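PDB 1YQF: putative p22 protein from Leishmania major, which is of unknown function but belongs to the mitochondrial glycoprotein (MAM33) family, is a sequence homologue of human p32 and forms a three-chain assembly. Local coordinates for residues A[67-78]-A[168-179]. Sequence-based numbering, arbitrary orientation.
Sequences LTKSFEGEDLVV and KRGVDEKLGEFV
Arg169 carries its CG beside its own backbone N (chi1 -72°) and runs extended to NE, which lays the side chain across Phe71 and delivers the guanidinium to Glu74 at the turn end of the 67-78 hairpin. Its grip on the carboxylate is side-on: NE donates to Glu74 OE1 at 2.8 Å and NH2 to Glu74 OE2 at 3.2 Å, each on a syn lone pair, with the carboxylate and guanidinium planes 20° apart. Phe71 takes Arg169 CG over one ring face in a CH-pi contact, 3.9 Å from CG to the ring centroid, and sets CE2 over the guanidinium centre. Lys69 NZ reaches Arg169 O at 2.8 Å from above the carbonyl plane, and a water ties the same amine to Lys168 O. Both carbonyls lie where the chain leaves helix 156-168, in a Schellman motif with Gly170 as its C-prime residue. Farther along, Val78 CG2 meets Leu175 CD1 tip to tip, while Leu67 packs its CD1 against Leu175 CD2 and its CD2 against Phe178 CE2. With NH1 donating to Tyr165 O and NH2 also bonded to Ser23 of the second subunit, the guanidinium's rotation is fixed, and burial probably strengthens the ion pair joining hairpin and helix end.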
loop_
_atom_site.group_PDB
_atom_site.type_symbol
_atom_site.label_atom_id
_atom_site.label_comp_id
_atom_site.label_asym_id
_atom_site.label_seq_id
_atom_site.Cartn_x
_atom_site.Cartn_y
_atom_site.Cartn_z
ATOM N N LEU A 67 -12.821 9.531 17.878
ATOM C CA LEU A 67 -13.206 10.510 18.883
ATOM C C LEU A 67 -14.109 11.508 18.181
ATOM O O LEU A 67 -13.673 12.181 17.255
ATOM C CB LEU A 67 -11.975 11.219 19.432
ATOM C CG LEU A 67 -11.088 10.371 20.341
ATOM C CD1 LEU A 67 -9.723 11.017 20.511
ATOM C CD2 LEU A 67 -11.762 10.188 21.685
ATOM N N THR A 68 -15.364 11.596 18.612
ATOM C CA THR A 68 -16.340 12.488 17.989
ATOM C C THR A 68 -16.778 13.604 18.930
ATOM O O THR A 68 -16.870 13.411 20.138
ATOM C CB THR A 68 -17.581 11.698 17.535
ATOM O OG1 THR A 68 -18.207 11.071 18.666
ATOM C CG2 THR A 68 -17.195 10.542 16.621
ATOM N N LYS A 69 -17.067 14.766 18.353
ATOM C CA LYS A 69 -17.528 15.932 19.108
ATOM C C LYS A 69 -17.996 17.026 18.149
ATOM O O LYS A 69 -17.471 17.151 17.046
ATOM C CB LYS A 69 -16.405 16.459 20.014
ATOM C CG LYS A 69 -16.223 17.977 20.038
ATOM C CD LYS A 69 -14.955 18.373 20.777
ATOM C CE LYS A 69 -14.624 19.847 20.583
ATOM N NZ LYS A 69 -13.293 20.212 21.148
ATOM N N SER A 70 -18.972 17.821 18.579
ATOM C CA SER A 70 -19.437 18.962 17.794
ATOM C C SER A 70 -18.785 20.253 18.281
ATOM O O SER A 70 -18.463 20.391 19.463
ATOM C CB SER A 70 -20.957 19.082 17.868
ATOM O OG SER A 70 -21.577 18.033 17.140
ATOM N N PHE A 71 -18.594 21.190 17.356
ATOM C CA PHE A 71 -17.968 22.476 17.652
ATOM C C PHE A 71 -18.429 23.528 16.643
ATOM O O PHE A 71 -17.966 23.536 15.501
ATOM C CB PHE A 71 -16.442 22.342 17.610
ATOM C CG PHE A 71 -15.710 23.637 17.847
ATOM C CD1 PHE A 71 -15.424 24.061 19.138
ATOM C CD2 PHE A 71 -15.309 24.433 16.779
ATOM C CE1 PHE A 71 -14.751 25.256 19.359
ATOM C CE2 PHE A 71 -14.636 25.625 16.995
ATOM C CZ PHE A 71 -14.356 26.038 18.286
ATOM N N GLU A 72 -19.332 24.409 17.072
ATOM C CA GLU A 72 -19.845 25.496 16.230
ATOM C C GLU A 72 -20.522 24.976 14.955
ATOM O O GLU A 72 -20.302 25.506 13.866
ATOM C CB GLU A 72 -18.724 26.488 15.861
ATOM C CG GLU A 72 -17.753 26.834 16.986
ATOM C CD GLU A 72 -18.390 27.572 18.151
ATOM O OE1 GLU A 72 -19.564 27.990 18.053
ATOM O OE2 GLU A 72 -17.702 27.741 19.181
ATOM N N GLY A 73 -21.330 23.926 15.095
ATOM C CA GLY A 73 -22.027 23.327 13.967
ATOM C C GLY A 73 -21.212 22.333 13.147
ATOM O O GLY A 73 -21.767 21.616 12.313
ATOM N N GLU A 74 -19.901 22.288 13.377
ATOM C CA GLU A 74 -19.010 21.371 12.668
ATOM C C GLU A 74 -19.010 19.998 13.339
ATOM O O GLU A 74 -19.045 19.903 14.560
ATOM C CB GLU A 74 -17.579 21.919 12.669
ATOM C CG GLU A 74 -17.411 23.280 12.008
ATOM C CD GLU A 74 -16.066 23.917 12.305
ATOM O OE1 GLU A 74 -15.253 23.300 13.025
ATOM O OE2 GLU A 74 -15.820 25.039 11.817
ATOM N N ASP A 75 -18.964 18.940 12.535
ATOM C CA ASP A 75 -18.805 17.581 13.048
ATOM C C ASP A 75 -17.330 17.196 13.005
ATOM O O ASP A 75 -16.764 17.022 11.930
ATOM C CB ASP A 75 -19.629 16.597 12.219
ATOM C CG ASP A 75 -21.119 16.841 12.339
ATOM O OD1 ASP A 75 -21.627 17.494 13.280
ATOM O OD2 ASP A 75 -21.876 16.368 11.461
ATOM N N LEU A 76 -16.713 17.074 14.177
ATOM C CA LEU A 76 -15.300 16.714 14.274
ATOM C C LEU A 76 -15.128 15.219 14.532
ATOM O O LEU A 76 -15.880 14.622 15.296
ATOM C CB LEU A 76 -14.605 17.509 15.380
ATOM C CG LEU A 76 -14.783 19.031 15.364
ATOM C CD1 LEU A 76 -14.116 19.644 16.586
ATOM C CD2 LEU A 76 -14.219 19.640 14.096
ATOM N N VAL A 77 -14.136 14.623 13.878
ATOM C CA VAL A 77 -13.777 13.228 14.109
ATOM C C VAL A 77 -12.258 13.101 14.120
ATOM O O VAL A 77 -11.597 13.518 13.180
ATOM C CB VAL A 77 -14.357 12.297 13.024
ATOM C CG1 VAL A 77 -13.922 10.855 13.256
ATOM C CG2 VAL A 77 -15.883 12.381 12.992
ATOM N N VAL A 78 -11.712 12.531 15.188
ATOM C CA VAL A 78 -10.288 12.221 15.265
ATOM C C VAL A 78 -10.159 10.705 15.272
ATOM O O VAL A 78 -10.556 10.045 16.227
ATOM C CB VAL A 78 -9.636 12.809 16.525
ATOM C CG1 VAL A 78 -8.152 12.453 16.577
ATOM C CG2 VAL A 78 -9.827 14.322 16.566
ATOM N N LYS A 168 -7.913 25.239 18.667
ATOM C CA LYS A 168 -9.168 25.800 19.175
ATOM C C LYS A 168 -10.250 24.729 19.291
ATOM O O LYS A 168 -11.091 24.784 20.184
ATOM C CB LYS A 168 -9.673 26.927 18.260
ATOM C CG LYS A 168 -8.851 28.218 18.301
ATOM C CD LYS A 168 -9.486 29.306 17.429
ATOM C CE LYS A 168 -8.601 30.547 17.330
ATOM N NZ LYS A 168 -9.173 31.588 16.426
ATOM N N ARG A 169 -10.213 23.757 18.380
ATOM C CA ARG A 169 -11.196 22.673 18.325
ATOM C C ARG A 169 -10.867 21.439 19.180
ATOM O O ARG A 169 -11.478 20.387 19.004
ATOM C CB ARG A 169 -11.376 22.245 16.869
ATOM C CG ARG A 169 -12.125 23.262 16.065
ATOM C CD ARG A 169 -11.971 23.110 14.565
ATOM N NE ARG A 169 -12.735 24.134 13.864
ATOM C CZ ARG A 169 -12.441 25.431 13.849
ATOM N NH1 ARG A 169 -11.374 25.905 14.491
ATOM N NH2 ARG A 169 -13.218 26.268 13.178
ATOM N N GLY A 170 -9.918 21.562 20.102
ATOM C CA GLY A 170 -9.555 20.456 20.976
ATOM C C GLY A 170 -8.515 19.504 20.408
ATOM O O GLY A 170 -8.142 18.537 21.072
ATOM N N VAL A 171 -8.055 19.772 19.185
ATOM C CA VAL A 171 -7.002 18.981 18.559
ATOM C C VAL A 171 -5.660 19.591 18.958
ATOM O O VAL A 171 -5.108 20.436 18.254
ATOM C CB VAL A 171 -7.154 18.949 17.025
ATOM C CG1 VAL A 171 -6.096 18.049 16.392
ATOM C CG2 VAL A 171 -8.544 18.474 16.643
ATOM N N ASP A 172 -5.155 19.146 20.103
ATOM C CA ASP A 172 -3.965 19.732 20.722
ATOM C C ASP A 172 -3.071 18.641 21.326
ATOM O O ASP A 172 -3.203 17.467 20.979
ATOM C CB ASP A 172 -4.389 20.766 21.781
ATOM C CG ASP A 172 -5.409 20.218 22.765
ATOM O OD1 ASP A 172 -5.377 19.004 23.058
ATOM O OD2 ASP A 172 -6.286 20.934 23.298
ATOM N N GLU A 173 -2.155 19.030 22.210
ATOM C CA GLU A 173 -1.248 18.080 22.852
ATOM C C GLU A 173 -1.937 17.204 23.898
ATOM O O GLU A 173 -1.485 16.094 24.163
ATOM C CB GLU A 173 -0.076 18.818 23.495
ATOM C CG GLU A 173 0.816 19.528 22.490
ATOM C CD GLU A 173 2.124 20.022 23.088
ATOM O OE1 GLU A 173 2.372 19.794 24.298
ATOM O OE2 GLU A 173 2.912 20.638 22.342
ATOM N N LYS A 174 -3.015 17.708 24.496
ATOM C CA LYS A 174 -3.803 16.924 25.452
ATOM C C LYS A 174 -4.543 15.771 24.781
ATOM O O LYS A 174 -4.725 14.715 25.387
ATOM C CB LYS A 174 -4.806 17.816 26.193
ATOM C CG LYS A 174 -4.174 18.971 26.965
ATOM C CD LYS A 174 -3.179 18.485 28.019
ATOM C CE LYS A 174 -2.440 19.644 28.669
ATOM N NZ LYS A 174 -1.751 20.512 27.664
ATOM N N LEU A 175 -4.963 15.975 23.534
ATOM C CA LEU A 175 -5.658 14.940 22.777
ATOM C C LEU A 175 -4.650 13.880 22.356
ATOM O O LEU A 175 -4.932 12.687 22.416
ATOM C CB LEU A 175 -6.354 15.533 21.545
ATOM C CG LEU A 175 -7.582 14.785 21.012
ATOM C CD1 LEU A 175 -8.159 15.506 19.811
ATOM C CD2 LEU A 175 -7.253 13.357 20.632
ATOM N N GLY A 176 -3.470 14.328 21.941
ATOM C CA GLY A 176 -2.413 13.430 21.517
ATOM C C GLY A 176 -1.997 12.477 22.619
ATOM O O GLY A 176 -1.878 11.277 22.387
ATOM N N GLU A 177 -1.789 13.020 23.817
ATOM C CA GLU A 177 -1.411 12.234 24.987
ATOM C C GLU A 177 -2.481 11.194 25.297
ATOM O O GLU A 177 -2.160 10.085 25.713
ATOM C CB GLU A 177 -1.191 13.146 26.201
ATOM C CG GLU A 177 -0.811 12.424 27.487
ATOM C CD GLU A 177 -0.550 13.383 28.635
ATOM O OE1 GLU A 177 0.564 13.950 28.695
ATOM O OE2 GLU A 177 -1.456 13.574 29.477
ATOM N N PHE A 178 -3.747 11.551 25.089
ATOM C CA PHE A 178 -4.838 10.596 25.250
ATOM C C PHE A 178 -4.653 9.421 24.299
ATOM O O PHE A 178 -4.645 8.274 24.729
ATOM C CB PHE A 178 -6.198 11.243 24.986
ATOM C CG PHE A 178 -7.317 10.250 24.872
ATOM C CD1 PHE A 178 -7.862 9.673 26.009
ATOM C CD2 PHE A 178 -7.809 9.871 23.628
ATOM C CE1 PHE A 178 -8.892 8.747 25.914
ATOM C CE2 PHE A 178 -8.834 8.940 23.524
ATOM C CZ PHE A 178 -9.378 8.378 24.667
ATOM N N VAL A 179 -4.506 9.720 23.009
ATOM C CA VAL A 179 -4.352 8.692 21.982
ATOM C C VAL A 179 -3.194 7.753 22.312
ATOM O O VAL A 179 -3.344 6.535 22.226
ATOM C CB VAL A 179 -4.130 9.306 20.578
ATOM C CG1 VAL A 179 -3.795 8.219 19.546
ATOM C CG2 VAL A 179 -5.359 10.084 20.134
HETATM O O HOH W 1 -12.442 23.003 21.492
#